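Local coordinates for protein enoyl-CoA hydratase carB homologue (Streptomyces cattleya, PDB 5O34) that belongs to the crotonase family and probably forms a carboxymethylproline intermediate in thienamycin biosynthesis, as its homologue CarB does in making a simpler carbapenem, at residues G166-R171 against H221-S226; C183-F188 against E264-E269. All blocks are in the same frame, centred on the assembly; numbering follows the deposited sequence.

Contact 1 of 2, residues G166-R171 against H221-S226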
ATOM      1  N   GLY A 166       3.034 -18.953  -7.391  1.00 52.98           N
ATOM      2  CA  GLY A 166       4.427 -19.278  -7.630  1.00 53.22           C
ATOM      3  C   GLY A 166       4.823 -20.653  -7.141  1.00 58.87           C
ATOM      4  O   GLY A 166       4.312 -21.129  -6.123  1.00 58.47           O
ATOM      5  N   SER A 167       5.733 -21.301  -7.878  1.00 57.27           N
ATOM      6  CA  SER A 167       6.318 -22.569  -7.458  1.00 58.85           C
ATOM      7  C   SER A 167       7.476 -22.146  -6.541  1.00 65.70           C
ATOM      8  O   SER A 167       7.885 -20.980  -6.588  1.00 64.63           O
ATOM      9  CB  SER A 167       6.851 -23.351  -8.656  1.00 61.73           C
ATOM     10  OG  SER A 167       8.082 -22.838  -9.142  1.00 70.07           O
ATOM     11  N   GLU A 168       8.033 -23.061  -5.740  1.00 64.05           N
ATOM     12  CA  GLU A 168       9.148 -22.644  -4.890  1.00 64.32           C
ATOM     13  C   GLU A 168      10.455 -22.408  -5.709  1.00 66.62           C
ATOM     14  O   GLU A 168      11.459 -21.964  -5.148  1.00 65.74           O
ATOM     15  CB  GLU A 168       9.325 -23.576  -3.691  1.00 66.22           C
ATOM     16  CG  GLU A 168       8.424 -23.157  -2.530  1.00 80.34           C
ATOM     17  CD  GLU A 168       7.476 -24.207  -1.967  1.00110.00           C
ATOM     18  OE1 GLU A 168       6.377 -23.823  -1.501  1.00106.41           O
ATOM     19  OE2 GLU A 168       7.842 -25.405  -1.954  1.00109.76           O
ATOM     20  N   GLN A 169      10.376 -22.579  -7.047  1.00 63.33           N
ATOM     21  CA  GLN A 169      11.447 -22.319  -8.019  1.00 63.64           C
ATOM     22  C   GLN A 169      11.295 -20.897  -8.596  1.00 65.54           C
ATOM     23  O   GLN A 169      12.194 -20.414  -9.301  1.00 64.33           O
ATOM     24  CB  GLN A 169      11.410 -23.355  -9.175  1.00 65.77           C
ATOM     25  CG  GLN A 169      11.814 -24.784  -8.790  1.00 85.84           C
ATOM     26  CD  GLN A 169      13.226 -24.890  -8.258  1.00109.47           C
ATOM     27  OE1 GLN A 169      13.455 -24.930  -7.042  1.00103.17           O
ATOM     28  NE2 GLN A 169      14.205 -24.963  -9.156  1.00103.65           N
ATOM     29  N   ALA A 170      10.147 -20.239  -8.308  1.00 60.85           N
ATOM     30  CA  ALA A 170       9.857 -18.886  -8.781  1.00 59.59           C
ATOM     31  C   ALA A 170      10.829 -17.885  -8.169  1.00 62.19           C
ATOM     32  O   ALA A 170      11.081 -17.913  -6.964  1.00 62.38           O
ATOM     33  CB  ALA A 170       8.415 -18.498  -8.469  1.00 60.05           C
ATOM     34  N   ARG A 171      11.441 -17.064  -9.029  1.00 57.54           N
ATOM     35  CA  ARG A 171      12.390 -16.024  -8.642  1.00 56.41           C
ATOM     36  C   ARG A 171      11.983 -14.728  -9.355  1.00 56.97           C
ATOM     37  O   ARG A 171      11.807 -14.717 -10.570  1.00 55.96           O
ATOM     38  CB  ARG A 171      13.846 -16.463  -8.902  1.00 57.16           C
ATOM     39  CG  ARG A 171      14.277 -17.571  -7.934  1.00 70.01           C
ATOM     40  CD  ARG A 171      15.703 -18.063  -8.106  1.00 84.47           C
ATOM     41  NE  ARG A 171      16.681 -17.119  -7.562  1.00 97.32           N
ATOM     42  CZ  ARG A 171      17.050 -17.048  -6.283  1.00112.15           C
ATOM     43  NH1 ARG A 171      16.513 -17.865  -5.381  1.00100.44           N
ATOM     44  NH2 ARG A 171      17.948 -16.153  -5.893  1.00 97.17           N
ATOM     45  N   HIS A 221       0.603 -14.295  -4.363  1.00 44.67           N
ATOM     46  CA  HIS A 221      -0.597 -14.449  -3.542  1.00 44.60           C
ATOM     47  C   HIS A 221      -0.507 -15.786  -2.823  1.00 50.86           C
ATOM     48  O   HIS A 221      -1.087 -15.962  -1.754  1.00 49.73           O
ATOM     49  CB  HIS A 221      -1.858 -14.423  -4.417  1.00 44.71           C
ATOM     50  CG  HIS A 221      -2.166 -13.082  -5.010  1.00 47.11           C
ATOM     51  ND1 HIS A 221      -1.319 -12.482  -5.934  1.00 48.38           N
ATOM     52  CD2 HIS A 221      -3.230 -12.275  -4.810  1.00 47.82           C
ATOM     53  CE1 HIS A 221      -1.885 -11.330  -6.247  1.00 47.48           C
ATOM     54  NE2 HIS A 221      -3.037 -11.164  -5.602  1.00 47.80           N
ATOM     55  N   GLU A 222       0.209 -16.743  -3.437  1.00 50.13           N
ATOM     56  CA  GLU A 222       0.341 -18.096  -2.924  1.00 51.27           C
ATOM     57  C   GLU A 222       1.561 -18.781  -3.517  1.00 56.04           C
ATOM     58  O   GLU A 222       1.972 -18.477  -4.641  1.00 56.48           O
ATOM     59  CB  GLU A 222      -0.938 -18.895  -3.242  1.00 53.11           C
ATOM     60  CG  GLU A 222      -1.000 -20.304  -2.660  1.00 64.43           C
ATOM     61  CD  GLU A 222      -2.183 -21.149  -3.099  1.00 81.43           C
ATOM     62  OE1 GLU A 222      -3.219 -20.575  -3.505  1.00 69.59           O
ATOM     63  OE2 GLU A 222      -2.090 -22.393  -2.993  1.00 84.94           O
ATOM     64  N   THR A 223       2.133 -19.708  -2.735  1.00 53.70           N
ATOM     65  CA  THR A 223       3.250 -20.570  -3.111  1.00 54.71           C
ATOM     66  C   THR A 223       2.795 -22.035  -3.032  1.00 59.03           C
ATOM     67  O   THR A 223       1.944 -22.383  -2.208  1.00 57.63           O
ATOM     68  CB  THR A 223       4.496 -20.348  -2.228  1.00 65.07           C
ATOM     69  OG1 THR A 223       4.172 -20.588  -0.856  1.00 70.49           O
ATOM     70  CG2 THR A 223       5.118 -18.976  -2.415  1.00 64.20           C
ATOM     71  N   VAL A 224       3.376 -22.880  -3.892  1.00 57.00           N
ATOM     72  CA  VAL A 224       3.165 -24.334  -3.954  1.00 57.23           C
ATOM     73  C   VAL A 224       4.459 -24.995  -4.399  1.00 62.74           C
ATOM     74  O   VAL A 224       5.333 -24.329  -4.961  1.00 62.41           O
ATOM     75  CB  VAL A 224       2.003 -24.783  -4.891  1.00 61.35           C
ATOM     76  CG1 VAL A 224       0.636 -24.562  -4.258  1.00 61.25           C
ATOM     77  CG2 VAL A 224       2.099 -24.143  -6.272  1.00 61.14           C
ATOM     78  N   ALA A 225       4.562 -26.312  -4.191  1.00 60.85           N
ATOM     79  CA  ALA A 225       5.696 -27.106  -4.660  1.00 61.00           C
ATOM     80  C   ALA A 225       5.557 -27.214  -6.183  1.00 65.32           C
ATOM     81  O   ALA A 225       4.430 -27.342  -6.676  1.00 64.10           O
ATOM     82  CB  ALA A 225       5.637 -28.493  -4.040  1.00 61.70           C
ATOM     83  N   SER A 226       6.683 -27.145  -6.923  1.00 63.44           N
ATOM     84  CA  SER A 226       6.707 -27.245  -8.393  1.00 64.98           C
ATOM     85  C   SER A 226       5.785 -28.355  -8.985  1.00 72.22           C
ATOM     86  O   SER A 226       5.027 -28.022  -9.898  1.00 72.59           O
ATOM     87  CB  SER A 226       8.134 -27.396  -8.916  1.00 69.48           C
ATOM     88  OG  SER A 226       9.020 -26.440  -8.358  1.00 81.93           O
TER
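Ser226 OG, beside its own backbone N (chi1 -49°), reaches Gln169 CG, which is likewise turned beside its backbone N (chi1 -70°); the two atoms stand 3.3 Å apart. This is a parallel strand pair in the crotonase-like fold, strand 163-167 bordered by the outermost strand 222-224. One bridge, Gly166 with Thr223, defines it. Gly166 N gives a nearly straight bond to Glu222 O at 3.0 Å, and Gly166 O takes a more bent one from Val224 N, also 3.0 Å. Thr223 CA lies 3.2 Å from the same Gly166 O as a C-H...O contact, while Val224 CG2 rests 3.7 Å from it. Ser167 CA in turn points a C-H at Val224 O. The Glu168 chain, bent at chi2, swings back beside the Val224 carbonyl, with CD 3.7 Å from Val224 O; its OE1 also comes close to Glu212 OE2, a pairing of like charges that may raise the proton affinity of either acid. His221, just before the strand, hydrogen-bonds Gln200 of the second subunit. In 166-171 a type I turn runs from Ser167 to Ala170. Within it Ser167 OG forms an ST turn by accepting from Gln169 N at 3.1 Å, and it is also hydrogen-bonded to Asp147 OD1.

Contact 2 of 2, residues C183-F188 against E264-E269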
ATOM      1  N   CYS A 183      12.579   2.432 -15.337  1.00 54.21           N
ATOM      2  CA  CYS A 183      11.619   1.514 -14.726  1.00 54.47           C
ATOM      3  C   CYS A 183      10.358   2.210 -14.187  1.00 56.06           C
ATOM      4  O   CYS A 183       9.959   2.006 -13.035  1.00 56.40           O
ATOM      5  CB  CYS A 183      12.294   0.652 -13.664  1.00 55.72           C
ATOM      6  SG  CYS A 183      11.370  -0.846 -13.253  1.00 60.11           S
ATOM      7  N   ASN A 184       9.704   2.993 -15.057  1.00 51.13           N
ATOM      8  CA  ASN A 184       8.477   3.733 -14.755  1.00 50.15           C
ATOM      9  C   ASN A 184       7.336   2.790 -14.424  1.00 52.29           C
ATOM     10  O   ASN A 184       6.664   2.975 -13.410  1.00 53.17           O
ATOM     11  CB  ASN A 184       8.084   4.641 -15.934  1.00 49.07           C
ATOM     12  CG  ASN A 184       9.191   5.547 -16.392  1.00 64.85           C
ATOM     13  OD1 ASN A 184      10.188   5.099 -16.966  1.00 61.74           O
ATOM     14  ND2 ASN A 184       9.043   6.833 -16.138  1.00 53.93           N
ATOM     15  N   PHE A 185       7.122   1.787 -15.282  1.00 47.58           N
ATOM     16  CA  PHE A 185       6.082   0.781 -15.131  1.00 46.97           C
ATOM     17  C   PHE A 185       6.357  -0.125 -13.940  1.00 49.96           C
ATOM     18  O   PHE A 185       5.464  -0.336 -13.120  1.00 49.73           O
ATOM     19  CB  PHE A 185       5.934  -0.026 -16.421  1.00 48.63           C
ATOM     20  CG  PHE A 185       5.079   0.646 -17.464  1.00 50.10           C
ATOM     21  CD1 PHE A 185       5.637   1.111 -18.651  1.00 52.64           C
ATOM     22  CD2 PHE A 185       3.715   0.828 -17.257  1.00 51.51           C
ATOM     23  CE1 PHE A 185       4.841   1.732 -19.622  1.00 53.33           C
ATOM     24  CE2 PHE A 185       2.921   1.444 -18.227  1.00 54.01           C
ATOM     25  CZ  PHE A 185       3.490   1.904 -19.399  1.00 51.90           C
ATOM     26  N   GLY A 186       7.595  -0.599 -13.829  1.00 46.23           N
ATOM     27  CA  GLY A 186       8.026  -1.460 -12.737  1.00 46.48           C
ATOM     28  C   GLY A 186       7.836  -0.812 -11.385  1.00 51.53           C
ATOM     29  O   GLY A 186       7.302  -1.440 -10.472  1.00 52.56           O
ATOM     30  N   GLY A 187       8.222   0.459 -11.290  1.00 48.03           N
ATOM     31  CA  GLY A 187       8.073   1.274 -10.093  1.00 47.87           C
ATOM     32  C   GLY A 187       6.619   1.418  -9.700  1.00 52.23           C
ATOM     33  O   GLY A 187       6.265   1.153  -8.549  1.00 52.46           O
ATOM     34  N   PHE A 188       5.750   1.778 -10.668  1.00 48.45           N
ATOM     35  CA  PHE A 188       4.310   1.901 -10.416  1.00 47.60           C
ATOM     36  C   PHE A 188       3.651   0.573  -9.998  1.00 53.48           C
ATOM     37  O   PHE A 188       2.930   0.529  -8.995  1.00 54.07           O
ATOM     38  CB  PHE A 188       3.579   2.511 -11.625  1.00 48.82           C
ATOM     39  CG  PHE A 188       2.089   2.589 -11.400  1.00 50.00           C
ATOM     40  CD1 PHE A 188       1.538   3.614 -10.639  1.00 52.32           C
ATOM     41  CD2 PHE A 188       1.242   1.601 -11.890  1.00 51.19           C
ATOM     42  CE1 PHE A 188       0.173   3.651 -10.374  1.00 52.45           C
ATOM     43  CE2 PHE A 188      -0.124   1.642 -11.626  1.00 53.50           C
ATOM     44  CZ  PHE A 188      -0.646   2.657 -10.855  1.00 51.41           C
ATOM     45  N   GLU A 264      -2.236   4.248 -17.473  1.00 47.17           N
ATOM     46  CA  GLU A 264      -2.498   5.197 -18.567  1.00 47.08           C
ATOM     47  C   GLU A 264      -1.679   6.494 -18.463  1.00 53.35           C
ATOM     48  O   GLU A 264      -1.259   7.031 -19.488  1.00 54.03           O
ATOM     49  CB  GLU A 264      -4.000   5.524 -18.690  1.00 48.03           C
ATOM     50  CG  GLU A 264      -4.845   4.411 -19.294  1.00 58.25           C
ATOM     51  CD  GLU A 264      -4.655   4.038 -20.760  1.00 82.63           C
ATOM     52  OE1 GLU A 264      -5.430   3.176 -21.238  1.00 80.67           O
ATOM     53  OE2 GLU A 264      -3.742   4.584 -21.427  1.00 71.68           O
ATOM     54  N   ARG A 265      -1.456   6.995 -17.236  1.00 50.51           N
ATOM     55  CA  ARG A 265      -0.650   8.193 -17.007  1.00 51.08           C
ATOM     56  C   ARG A 265       0.841   7.956 -17.283  1.00 56.24           C
ATOM     57  O   ARG A 265       1.544   8.902 -17.635  1.00 57.67           O
ATOM     58  CB  ARG A 265      -0.850   8.711 -15.583  1.00 52.50           C
ATOM     59  CG  ARG A 265      -1.987   9.724 -15.479  1.00 63.31           C
ATOM     60  CD  ARG A 265      -2.060  10.351 -14.106  1.00 69.58           C
ATOM     61  NE  ARG A 265      -2.382   9.351 -13.089  1.00 72.25           N
ATOM     62  CZ  ARG A 265      -3.610   9.085 -12.662  1.00 77.01           C
ATOM     63  NH1 ARG A 265      -4.647   9.760 -13.139  1.00 57.76           N
ATOM     64  NH2 ARG A 265      -3.809   8.146 -11.747  1.00 64.26           N
ATOM     65  N   ILE A 266       1.314   6.699 -17.134  1.00 52.46           N
ATOM     66  CA  ILE A 266       2.712   6.296 -17.354  1.00 51.97           C
ATOM     67  C   ILE A 266       3.106   6.371 -18.838  1.00 54.31           C
ATOM     68  O   ILE A 266       4.271   6.627 -19.121  1.00 54.22           O
ATOM     69  CB  ILE A 266       3.058   4.883 -16.733  1.00 54.91           C
ATOM     70  CG1 ILE A 266       2.611   4.718 -15.251  1.00 54.80           C
ATOM     71  CG2 ILE A 266       4.543   4.505 -16.885  1.00 55.76           C
ATOM     72  CD1 ILE A 266       2.889   5.868 -14.270  1.00 62.90           C
ATOM     73  N   ARG A 267       2.157   6.126 -19.768  1.00 50.19           N
ATOM     74  CA  ARG A 267       2.386   6.101 -21.222  1.00 50.66           C
ATOM     75  C   ARG A 267       3.378   7.186 -21.705  1.00 56.43           C
ATOM     76  O   ARG A 267       4.471   6.852 -22.175  1.00 56.15           O
ATOM     77  CB  ARG A 267       1.053   6.156 -21.993  1.00 49.34           C
ATOM     78  CG  ARG A 267       1.172   5.850 -23.492  1.00 55.64           C
ATOM     79  CD  ARG A 267      -0.120   6.116 -24.274  1.00 53.50           C
ATOM     80  NE  ARG A 267      -1.232   5.248 -23.865  1.00 54.36           N
ATOM     81  CZ  ARG A 267      -1.469   4.034 -24.359  1.00 65.21           C
ATOM     82  NH1 ARG A 267      -0.675   3.521 -25.291  1.00 51.66           N
ATOM     83  NH2 ARG A 267      -2.493   3.316 -23.912  1.00 52.62           N
ATOM     84  N   ARG A 268       3.029   8.462 -21.510  1.00 55.02           N
ATOM     85  CA  ARG A 268       3.852   9.609 -21.892  1.00 55.98           C
ATOM     86  C   ARG A 268       5.176   9.672 -21.095  1.00 62.15           C
ATOM     87  O   ARG A 268       6.226   9.931 -21.684  1.00 62.22           O
ATOM     88  CB  ARG A 268       3.010  10.900 -21.799  1.00 56.50           C
ATOM     89  CG  ARG A 268       3.747  12.184 -21.411  1.00 66.58           C
ATOM     90  CD  ARG A 268       4.342  12.944 -22.582  1.00 72.85           C
ATOM     91  NE  ARG A 268       5.016  14.163 -22.121  1.00 77.47           N
ATOM     92  CZ  ARG A 268       5.522  15.100 -22.919  1.00 90.25           C
ATOM     93  NH1 ARG A 268       5.424  14.983 -24.238  1.00 78.98           N
ATOM     94  NH2 ARG A 268       6.124  16.167 -22.402  1.00 76.48           N
ATOM     95  N   GLU A 269       5.125   9.411 -19.778  1.00 60.57           N
ATOM     96  CA  GLU A 269       6.297   9.405 -18.886  1.00 61.18           C
ATOM     97  C   GLU A 269       7.354   8.358 -19.285  1.00 65.71           C
ATOM     98  O   GLU A 269       8.537   8.692 -19.382  1.00 65.69           O
ATOM     99  CB  GLU A 269       5.864   9.180 -17.428  1.00 62.78           C
ATOM    100  CG  GLU A 269       5.208  10.383 -16.773  1.00 73.21           C
ATOM    101  CD  GLU A 269       4.436  10.142 -15.484  1.00 89.53           C
ATOM    102  OE1 GLU A 269       4.525   9.028 -14.915  1.00 72.61           O
ATOM    103  OE2 GLU A 269       3.733  11.081 -15.043  1.00 85.96           O
TER
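Ile266 CG2 sits squarely over the centre of the Phe185 ring, 3.6 Å from its centroid and only 6° off the ring normal, a CH-pi contact with a methyl as the probe. CG1 lies beside the backbone N (chi1 -49°), which leaves CG2 anti to that N and aimed at the aromatic face. The same methyl also meets Asn184 CB at 3.7 Å, wedged between two consecutive residues of the opposing helix. This is a helix-helix contact of the crotonase-like domain: 184-188 and 264-269 run nearly antiparallel, at 150°, with their axes 10.3 Å apart, and Ile266 fills most of the contact between them. Packing is slacker to one side of it. Phe188 approaches less closely, its nearest atom CB 4.3 Å from Ile266 CD1, and the partly exposed Glu269 has its backbone O 3.8 Å from Asn184 ND2. That amide is satisfied instead by Ser273 OG, one helical turn beyond Glu269. No hydrogen bond links the two segments; within 264-269, Arg267 NH2 pairs with Glu264 OE2 at 3.1 Å, the carboxylate being met on its syn side. Arg267 also makes salt bridges to Asp126 and Asp130 of helix 120-137. Tyr132 of that helix meets the Phe185 ring in a T-shaped stack, and Arg254 of the third subunit packs on Asn184 and Glu269, placing the helix pair between helix 120-137 and the subunit interface.

In the fold
The two contacts interleave along the chain: 166-171, then 183-188, then 221-226, then 264-269, so neither closes before the other opens. Their centres are 27 Å apart, on opposite sides of the chain's centre, and their nearest atoms stay about 13 Å from each other. Contact 1 belongs to the edge of the six-stranded sheet, whereas contact 2 joins helix 184-194 to the long C-terminal helix 252-273. Both belong to the enoyl-CoA hydratase/isomerase-type region of the chain. Each also borders a different copy of the protein, contact 1 the second subunit and contact 2 the third, consistent with the trimer that is the basic assembly of crotonases.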